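PDB 3V75: orotidine 5'-phosphate decarboxylase from Streptomyces avermitilis, which probably catalyses the decarboxylation of orotidine 5'-phosphate to UMP and CO2, the last step of de novo UMP biosynthesis. Local coordinates for residues Leu24-Arg30 and Phe142-Leu146; Leu51-Trp55 and Phe67-Val71; Asp195-Leu201 and Tyr231-Ile235. All blocks are in the same frame, centred on the assembly; numbering follows the deposited sequence. Where two conformers were deposited one is given.

How the contacts relate
The fold is a TIM barrel, eight parallel strands closed in a ring. Near the N terminus, residues 24-30 lead into helix 27-38. They meet 142-146, at the start of strand 145-148, and so close the long loop of contact 1. Contact 2 is nested inside that loop. It joins helix 49-54 to helix 61-75, both between the first and second strands. Contact 3 opens only after contact 1 has closed. It joins helix 196-207 to the connection between strands 217-221 and 239-241. Contacts 2 and 3 lie on opposite sides of the chain's centre, their own centres about 36 Å apart. None of the three touches another.

Contact 1: Leu24-Arg30 and Phe142-Leu146; sequences LEPFGAR and FSDAL
Phe27 lays one face of its ring against Asp144 O and Ala145 CB. Its side chain can be followed outward from CB. Phe27 CB comes no closer than 4.1 Å to the carbonyl oxygen Asp144 O. CG draws nearer to the same oxygen, and Phe27 CD1 is 3.4 Å from Asp144 O. Phe27 CE1 faces both that oxygen and the methylene, 3.9 Å from Asp144 CB. At the far end CZ and CE2 meet Ala145, with Phe27 CZ 3.8 Å from Ala145 CB. Ala145 CB sits over the face of the Phe27 ring in a CH-pi contact, 21° off the ring normal. The chi1 of 176° turns CG away from the backbone N of Phe27, and the ring reaches out to the other segment.

This contact lies at the start of strand 145-148. Helix 27-38, with Pro26 as N-cap, here packs at the N-terminal end of the TIM barrel. Leu113 touches Arg30 and Asp144, Gly168 O accepts from Arg30 NH2, and Ser216 touches Phe27.

Arg30 supplies the polar half. Its guanidinium holds Asp144 end-on in a salt bridge, with two nitrogens on one oxygen. Arg30 NH1 is 2.9 Å from Asp144 OD1, and Arg30 NH2 is 3.0 Å from the same OD1. The oxygen lies near the guanidinium plane. Relative to the carboxylate, both donors come from the same face, NH1 well above the plane and NH2 on the anti side. A bend at chi3, -63°, accompanies a third tie, from Arg30 NE to Glu25 O at 2.8 Å. Arg108 adds a salt bridge to Asp144 OD1, and Val114 N bonds to OD2. Leu24 CD1 lies over one guanidinium face, toward its rim, and touches the edge of the Phe142 ring, 3.8 Å from Phe142 CZ.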
loop_
_atom_site.group_PDB
_atom_site.type_symbol
_atom_site.label_atom_id
_atom_site.label_comp_id
_atom_site.label_asym_id
_atom_site.label_seq_id
_atom_site.Cartn_x
_atom_site.Cartn_y
_atom_site.Cartn_z
ATOM N N LEU A 24 -14.105 20.546 -7.498
ATOM C CA LEU A 24 -13.603 20.074 -8.791
ATOM C C LEU A 24 -14.718 19.281 -9.430
ATOM O O LEU A 24 -15.424 18.514 -8.732
ATOM C CB LEU A 24 -12.442 19.133 -8.650
ATOM C CG LEU A 24 -11.052 19.654 -8.500
ATOM C CD1 LEU A 24 -10.140 18.483 -8.224
ATOM C CD2 LEU A 24 -10.700 20.396 -9.828
ATOM N N GLU A 25 -14.864 19.444 -10.749
ATOM C CA GLU A 25 -15.750 18.601 -11.554
ATOM C C GLU A 25 -15.338 17.125 -11.364
ATOM O O GLU A 25 -14.186 16.830 -11.052
ATOM C CB GLU A 25 -15.669 19.062 -13.022
ATOM C CG GLU A 25 -16.246 18.057 -14.054
ATOM C CD GLU A 25 -16.268 18.496 -15.538
ATOM O OE1 GLU A 25 -15.258 19.020 -16.093
ATOM O OE2 GLU A 25 -17.351 18.244 -16.142
ATOM N N PRO A 26 -16.288 16.184 -11.489
ATOM C CA PRO A 26 -15.956 14.774 -11.243
ATOM C C PRO A 26 -14.777 14.270 -12.092
ATOM O O PRO A 26 -14.644 14.675 -13.265
ATOM C CB PRO A 26 -17.261 14.042 -11.598
ATOM C CG PRO A 26 -18.342 15.064 -11.325
ATOM C CD PRO A 26 -17.741 16.392 -11.696
ATOM N N PHE A 27 -13.930 13.443 -11.486
ATOM C CA PHE A 27 -12.748 12.944 -12.147
ATOM C C PHE A 27 -13.027 12.315 -13.523
ATOM O O PHE A 27 -12.281 12.588 -14.485
ATOM C CB PHE A 27 -11.996 11.966 -11.247
ATOM C CG PHE A 27 -10.820 11.342 -11.900
ATOM C CD1 PHE A 27 -9.707 12.107 -12.210
ATOM C CD2 PHE A 27 -10.815 9.992 -12.210
ATOM C CE1 PHE A 27 -8.582 11.516 -12.812
ATOM C CE2 PHE A 27 -9.710 9.410 -12.829
ATOM C CZ PHE A 27 -8.604 10.186 -13.146
ATOM N N GLY A 28 -14.072 11.500 -13.644
ATOM C CA GLY A 28 -14.308 10.806 -14.911
ATOM C C GLY A 28 -14.503 11.832 -16.028
ATOM O O GLY A 28 -13.944 11.681 -17.145
ATOM N N ALA A 29 -15.288 12.879 -15.759
ATOM C CA ALA A 29 -15.506 13.929 -16.731
ATOM C C ALA A 29 -14.218 14.708 -17.018
ATOM O O ALA A 29 -13.924 15.040 -18.187
ATOM C CB ALA A 29 -16.599 14.895 -16.243
ATOM N N ARG A 30 -13.459 15.050 -15.976
ATOM C CA ARG A 30 -12.224 15.814 -16.191
ATOM C C ARG A 30 -11.208 14.988 -16.987
ATOM O O ARG A 30 -10.509 15.534 -17.856
ATOM C CB ARG A 30 -11.634 16.269 -14.847
ATOM C CG ARG A 30 -12.565 17.257 -14.116
ATOM C CD ARG A 30 -11.866 17.885 -12.892
ATOM N NE ARG A 30 -11.511 16.886 -11.874
ATOM C CZ ARG A 30 -10.271 16.613 -11.463
ATOM N NH1 ARG A 30 -9.225 17.254 -11.992
ATOM N NH2 ARG A 30 -10.063 15.686 -10.534
ATOM N N PHE A 142 -2.359 15.828 -2.466
ATOM C CA PHE A 142 -3.637 15.767 -3.188
ATOM C C PHE A 142 -3.412 15.416 -4.652
ATOM O O PHE A 142 -2.662 16.115 -5.346
ATOM C CB PHE A 142 -4.403 17.092 -3.125
ATOM C CG PHE A 142 -5.738 17.072 -3.872
ATOM C CD1 PHE A 142 -6.672 16.074 -3.643
ATOM C CD2 PHE A 142 -6.055 18.069 -4.785
ATOM C CE1 PHE A 142 -7.907 16.050 -4.320
ATOM C CE2 PHE A 142 -7.313 18.083 -5.432
ATOM C CZ PHE A 142 -8.213 17.056 -5.228
ATOM N N SER A 143 -4.087 14.373 -5.109
ATOM C CA SER A 143 -3.963 13.866 -6.472
ATOM C C SER A 143 -5.364 13.701 -7.066
ATOM O O SER A 143 -6.355 13.581 -6.338
ATOM C CB SER A 143 -3.226 12.514 -6.455
ATOM O OG SER A 143 -1.918 12.652 -5.896
ATOM N N ASP A 144 -5.459 13.669 -8.394
ATOM C CA ASP A 144 -6.761 13.530 -9.035
ATOM C C ASP A 144 -7.319 12.121 -8.921
ATOM O O ASP A 144 -8.530 11.917 -9.004
ATOM C CB ASP A 144 -6.626 13.935 -10.499
ATOM C CG ASP A 144 -6.252 15.371 -10.611
ATOM O OD1 ASP A 144 -7.132 16.222 -10.314
ATOM O OD2 ASP A 144 -5.065 15.687 -10.916
ATOM N N ALA A 145 -6.447 11.138 -8.732
ATOM C CA ALA A 145 -6.898 9.781 -8.437
ATOM C C ALA A 145 -5.834 9.018 -7.682
ATOM O O ALA A 145 -4.672 9.441 -7.642
ATOM C CB ALA A 145 -7.294 9.026 -9.733
ATOM N N LEU A 146 -6.222 7.879 -7.103
ATOM C CA LEU A 146 -5.313 7.068 -6.306
ATOM C C LEU A 146 -5.494 5.630 -6.715
ATOM O O LEU A 146 -6.635 5.164 -6.835
ATOM C CB LEU A 146 -5.684 7.220 -4.820
ATOM C CG LEU A 146 -4.910 6.358 -3.831
ATOM C CD1 LEU A 146 -3.397 6.686 -3.769
ATOM C CD2 LEU A 146 -5.599 6.451 -2.410
#

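Contact 2: Leu51-Trp55 and Phe67-Val71; sequences LLADW and FSRTV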
loop_
_atom_site.group_PDB
_atom_site.type_symbol
_atom_site.label_atom_id
_atom_site.label_comp_id
_atom_site.label_asym_id
_atom_site.label_seq_id
_atom_site.Cartn_x
_atom_site.Cartn_y
_atom_site.Cartn_z
ATOM N N LEU A 51 16.621 4.156 -14.298
ATOM C CA LEU A 51 16.362 5.372 -15.105
ATOM C C LEU A 51 17.229 6.536 -14.652
ATOM O O LEU A 51 17.708 7.320 -15.484
ATOM C CB LEU A 51 14.871 5.769 -15.140
ATOM C CG LEU A 51 14.011 5.232 -16.307
ATOM C CD1 LEU A 51 12.509 5.417 -16.056
ATOM C CD2 LEU A 51 14.458 5.872 -17.669
ATOM N N LEU A 52 17.438 6.686 -13.336
ATOM C CA LEU A 52 18.284 7.788 -12.878
ATOM C C LEU A 52 19.722 7.630 -13.434
ATOM O O LEU A 52 20.303 8.600 -13.931
ATOM C CB LEU A 52 18.349 7.866 -11.339
ATOM C CG LEU A 52 17.067 8.252 -10.585
ATOM C CD1 LEU A 52 17.283 8.219 -9.058
ATOM C CD2 LEU A 52 16.607 9.633 -11.011
ATOM N N ALA A 53 20.261 6.410 -13.364
ATOM C CA ALA A 53 21.612 6.150 -13.876
ATOM C C ALA A 53 21.593 6.412 -15.387
ATOM O O ALA A 53 22.509 7.064 -15.903
ATOM C CB ALA A 53 22.053 4.734 -13.574
ATOM N N ASP A 54 20.579 5.905 -16.087
ATOM C CA ASP A 54 20.448 6.195 -17.528
ATOM C C ASP A 54 20.473 7.716 -17.829
ATOM O O ASP A 54 21.070 8.148 -18.847
ATOM C CB ASP A 54 19.161 5.599 -18.115
ATOM C CG ASP A 54 19.162 4.051 -18.187
ATOM O OD1 ASP A 54 20.238 3.424 -18.037
ATOM O OD2 ASP A 54 18.059 3.465 -18.398
ATOM N N TRP A 55 19.803 8.557 -17.028
ATOM C CA TRP A 55 19.830 10.017 -17.234
ATOM C C TRP A 55 21.132 10.640 -16.774
ATOM O O TRP A 55 21.254 11.868 -16.774
ATOM C CB TRP A 55 18.711 10.775 -16.489
ATOM C CG TRP A 55 17.375 10.583 -17.062
ATOM C CD1 TRP A 55 16.940 9.478 -17.727
ATOM C CD2 TRP A 55 16.263 11.483 -17.006
ATOM N NE1 TRP A 55 15.623 9.633 -18.103
ATOM C CE2 TRP A 55 15.189 10.860 -17.680
ATOM C CE3 TRP A 55 16.082 12.766 -16.482
ATOM C CZ2 TRP A 55 13.922 11.476 -17.825
ATOM C CZ3 TRP A 55 14.800 13.388 -16.634
ATOM C CH2 TRP A 55 13.763 12.734 -17.301
ATOM N N PHE A 67 15.371 14.604 -11.733
ATOM C CA PHE A 67 14.582 13.790 -12.667
ATOM C C PHE A 67 13.127 14.283 -12.668
ATOM O O PHE A 67 12.528 14.551 -13.723
ATOM C CB PHE A 67 14.635 12.336 -12.205
ATOM C CG PHE A 67 13.835 11.379 -13.039
ATOM C CD1 PHE A 67 12.476 11.186 -12.806
ATOM C CD2 PHE A 67 14.447 10.622 -14.038
ATOM C CE1 PHE A 67 11.741 10.286 -13.557
ATOM C CE2 PHE A 67 13.709 9.687 -14.799
ATOM C CZ PHE A 67 12.349 9.532 -14.560
ATOM N N SER A 68 12.541 14.346 -11.477
ATOM C CA SER A 68 11.130 14.691 -11.343
ATOM C C SER A 68 10.841 16.104 -11.868
ATOM O O SER A 68 9.853 16.340 -12.595
ATOM C CB SER A 68 10.739 14.540 -9.864
ATOM O OG SER A 68 10.880 13.179 -9.489
ATOM N N ARG A 69 11.718 17.034 -11.534
ATOM C CA ARG A 69 11.555 18.393 -11.988
ATOM C C ARG A 69 11.601 18.472 -13.516
ATOM O O ARG A 69 10.802 19.187 -14.131
ATOM C CB ARG A 69 12.654 19.264 -11.365
ATOM C CG ARG A 69 12.608 20.670 -11.848
ATOM C CD ARG A 69 13.627 21.524 -11.093
ATOM N NE ARG A 69 13.701 22.807 -11.776
ATOM C CZ ARG A 69 14.369 23.851 -11.311
ATOM N NH1 ARG A 69 15.012 23.732 -10.144
ATOM N NH2 ARG A 69 14.379 24.990 -12.018
ATOM N N THR A 70 12.536 17.757 -14.127
ATOM C CA THR A 70 12.680 17.807 -15.577
ATOM C C THR A 70 11.462 17.198 -16.256
ATOM O O THR A 70 10.991 17.723 -17.282
ATOM C CB THR A 70 13.953 17.055 -16.009
ATOM O OG1 THR A 70 15.074 17.823 -15.584
ATOM C CG2 THR A 70 13.987 16.840 -17.530
ATOM N N VAL A 71 10.948 16.092 -15.706
ATOM C CA VAL A 71 9.779 15.458 -16.308
ATOM C C VAL A 71 8.615 16.421 -16.341
ATOM O O VAL A 71 7.976 16.578 -17.383
ATOM C CB VAL A 71 9.372 14.131 -15.622
ATOM C CG1 VAL A 71 8.031 13.619 -16.197
ATOM C CG2 VAL A 71 10.494 13.083 -15.808
#
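Trp55 and Phe67 form the aromatic part of this contact. The Phe67 ring lies over one face of the indole, with its CD2 above the centre of the ring system. The planes are inclined by 37°, so the pair is neither a parallel stack nor a T-shape. The centroid of the six-membered ring of Trp55 is 4.2 Å from that of the Phe67 ring. The edge of Phe67 formed by CD2 and CE2 dips toward the indole, and Phe67 CE2 comes within 3.4 Å of Trp55 CE2. Phe67 CG stands anti to the backbone N, chi1 178°, which carries the ring off its helix and in between Leu52 and the indole of Trp55.

Aliphatic groups fill in around both rings. Leu52 CD2 rests on the base of the Phe67 side chain, 3.6 Å from Phe67 CB. Leu51 adds a looser contact through its CB, 4.1 Å from Phe67 CE2. At the far end of the indole two methyls approach. Trp55 CZ3 is 3.7 Å from Thr70 CG2, and Trp55 CH2 is 3.6 Å from Val71 CG2. Thr70 and Trp55 come from opposite directions, and Thr70 CB lies in the indole plane at its edge. Val71 instead runs across the line of Trp55.

No hydrogen bond joins the two segments. The polar ends look elsewhere. Trp55 NE1 bonds to Leu274 O, and Thr70 OG1 bonds to Arg66 NH2. Leu283 of helix 280-299 touches both Trp55 and Thr70.

All the touching residues are buried. The short helix 49-54 lies in the connection between the first two strands of the TIM barrel, before helix 61-75. Trp55, just past its C-terminal end, packs on helix 61-75, together with Leu51 and Leu52 of the helix, close to helix 280-299, which follows the last strand.

Contact 3: Asp195-Leu201 and Tyr231-Ile235; sequences DVAATML and YDLDI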
loop_
_atom_site.group_PDB
_atom_site.type_symbol
_atom_site.label_atom_id
_atom_site.label_comp_id
_atom_site.label_asym_id
_atom_site.label_seq_id
_atom_site.Cartn_x
_atom_site.Cartn_y
_atom_site.Cartn_z
ATOM N N ASP A 195 -14.925 -14.641 -10.733
ATOM C CA ASP A 195 -13.636 -14.576 -10.066
ATOM C C ASP A 195 -13.442 -13.234 -9.379
ATOM O O ASP A 195 -14.307 -12.348 -9.469
ATOM C CB ASP A 195 -12.430 -14.992 -10.943
ATOM C CG ASP A 195 -12.177 -14.078 -12.101
ATOM O OD1 ASP A 195 -12.709 -12.935 -12.173
ATOM O OD2 ASP A 195 -11.373 -14.513 -12.998
ATOM N N VAL A 196 -12.324 -13.089 -8.673
ATOM C CA VAL A 196 -12.042 -11.880 -7.932
ATOM C C VAL A 196 -12.015 -10.661 -8.843
ATOM O O VAL A 196 -12.618 -9.626 -8.542
ATOM C CB VAL A 196 -10.744 -12.039 -7.128
ATOM C CG1 VAL A 196 -10.226 -10.679 -6.649
ATOM C CG2 VAL A 196 -11.001 -13.007 -5.948
ATOM N N ALA A 197 -11.317 -10.775 -9.988
ATOM C CA ALA A 197 -11.254 -9.640 -10.905
ATOM C C ALA A 197 -12.635 -9.239 -11.401
ATOM O O ALA A 197 -12.952 -8.036 -11.449
ATOM C CB ALA A 197 -10.339 -9.970 -12.116
ATOM N N ALA A 198 -13.419 -10.223 -11.826
ATOM C CA ALA A 198 -14.751 -9.931 -12.358
ATOM C C ALA A 198 -15.631 -9.278 -11.277
ATOM O O ALA A 198 -16.500 -8.452 -11.579
ATOM C CB ALA A 198 -15.415 -11.205 -12.893
ATOM N N THR A 199 -15.416 -9.690 -10.032
ATOM C CA THR A 199 -16.171 -9.147 -8.915
ATOM C C THR A 199 -15.829 -7.678 -8.764
ATOM O O THR A 199 -16.732 -6.840 -8.597
ATOM C CB THR A 199 -15.813 -9.942 -7.625
ATOM O OG1 THR A 199 -16.244 -11.291 -7.810
ATOM C CG2 THR A 199 -16.518 -9.341 -6.388
HETATM N N MSE A 200 -14.536 -7.342 -8.847
HETATM C CA MSE A 200 -14.139 -5.940 -8.742
HETATM C C MSE A 200 -14.712 -5.112 -9.898
HETATM O O MSE A 200 -15.186 -3.991 -9.698
HETATM C CB MSE A 200 -12.610 -5.785 -8.687
HETATM C CG MSE A 200 -11.971 -6.514 -7.528
HETATM SE SE MSE A 200 -12.792 -5.997 -5.815
HETATM C CE MSE A 200 -12.073 -7.482 -4.755
ATOM N N LEU A 201 -14.619 -5.638 -11.118
ATOM C CA LEU A 201 -15.172 -4.916 -12.264
ATOM C C LEU A 201 -16.667 -4.663 -12.083
ATOM O O LEU A 201 -17.143 -3.563 -12.371
ATOM C CB LEU A 201 -14.912 -5.673 -13.575
ATOM C CG LEU A 201 -13.434 -5.792 -13.947
ATOM C CD1 LEU A 201 -13.295 -6.795 -15.108
ATOM C CD2 LEU A 201 -12.848 -4.417 -14.335
ATOM N N TYR A 231 -13.405 -10.947 -19.711
ATOM C CA TYR A 231 -13.894 -9.982 -18.715
ATOM C C TYR A 231 -14.762 -8.925 -19.358
ATOM O O TYR A 231 -14.513 -8.517 -20.510
ATOM C CB TYR A 231 -12.721 -9.339 -17.974
ATOM C CG TYR A 231 -12.006 -10.376 -17.169
ATOM C CD1 TYR A 231 -12.482 -10.733 -15.892
ATOM C CD2 TYR A 231 -10.923 -11.089 -17.701
ATOM C CE1 TYR A 231 -11.864 -11.751 -15.155
ATOM C CE2 TYR A 231 -10.302 -12.118 -16.974
ATOM C CZ TYR A 231 -10.766 -12.431 -15.696
ATOM O OH TYR A 231 -10.141 -13.428 -14.991
ATOM N N ASP A 232 -15.773 -8.468 -18.620
ATOM C CA ASP A 232 -16.599 -7.344 -19.057
ATOM C C ASP A 232 -15.961 -6.043 -18.591
ATOM O O ASP A 232 -16.066 -5.645 -17.426
ATOM C CB ASP A 232 -18.007 -7.468 -18.466
ATOM C CG ASP A 232 -18.932 -6.393 -18.970
ATOM O OD1 ASP A 232 -18.503 -5.517 -19.754
ATOM O OD2 ASP A 232 -20.122 -6.413 -18.553
ATOM N N LEU A 233 -15.260 -5.393 -19.510
ATOM C CA LEU A 233 -14.553 -4.156 -19.187
ATOM C C LEU A 233 -15.435 -2.911 -19.377
ATOM O O LEU A 233 -14.944 -1.784 -19.184
ATOM C CB LEU A 233 -13.275 -4.045 -20.050
ATOM C CG LEU A 233 -12.288 -5.187 -19.850
ATOM C CD1 LEU A 233 -11.035 -4.959 -20.778
ATOM C CD2 LEU A 233 -11.884 -5.311 -18.403
ATOM N N ASP A 234 -16.706 -3.111 -19.739
ATOM C CA ASP A 234 -17.729 -2.071 -19.912
ATOM C C ASP A 234 -18.137 -1.608 -18.509
ATOM O O ASP A 234 -19.275 -1.930 -18.121
ATOM C CB ASP A 234 -19.006 -2.664 -20.574
ATOM C CG ASP A 234 -20.006 -1.579 -21.058
ATOM O OD1 ASP A 234 -19.725 -0.389 -20.854
ATOM O OD2 ASP A 234 -21.075 -1.942 -21.646
ATOM N N ILE A 235 -17.281 -0.933 -17.748
ATOM C CA ILE A 235 -17.613 -0.537 -16.365
ATOM C C ILE A 235 -17.962 0.936 -16.244
ATOM O O ILE A 235 -18.161 1.443 -15.133
ATOM C CB ILE A 235 -16.468 -0.887 -15.389
ATOM C CG1 ILE A 235 -15.190 -0.134 -15.753
ATOM C CG2 ILE A 235 -16.251 -2.399 -15.399
ATOM C CD1 ILE A 235 -14.101 -0.166 -14.680
#
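Tyr231 reaches Asp195 with its hydroxyl and gives a short hydrogen bond, Tyr231 OH to Asp195 OD2, 2.6 Å. The oxygen accepts through its syn lone pair. Carboxylate and ring are nearly coplanar, 18° apart, and the carboxylate sits at the ring edge. Ala197 CB lies 3.8 Å from Tyr231 CE1, near the same end of the ring. Further along, Leu201 CD1 packs against the loop, 3.9 Å from Tyr231 CB and as far from Leu233 CD2. Ile235 CG2 then comes up against the backbone, 3.4 Å from Leu201 O.

Helix 196-207 follows the fifth strand of the TIM barrel, 170-176, and Asp195 is its N-cap. The loop 231-235 leads from the sixth strand toward the seventh and lies along the first turns of this helix.

A second shell positions Asp195. Its CG sits between its backbone N and carbonyl carbon, chi1 65°, a placement that brings the carboxylate to both Ala198 N and Tyr231 OH. Asp195 OD1 accepts from Ala198 N at 2.8 Å, nearly straight at 164°. Thr199 OG1 also bonds back to Asp195 O, at 2.8 Å. In the loop, Asp232 OD1 accepts from Asp234 N, an Asx turn, and Asp234 centres an inverse gamma turn. Farther out, Asn208 ND2 bonds to Ile235 O. On the second subunit, Glu184 packs against Thr199 and Met200.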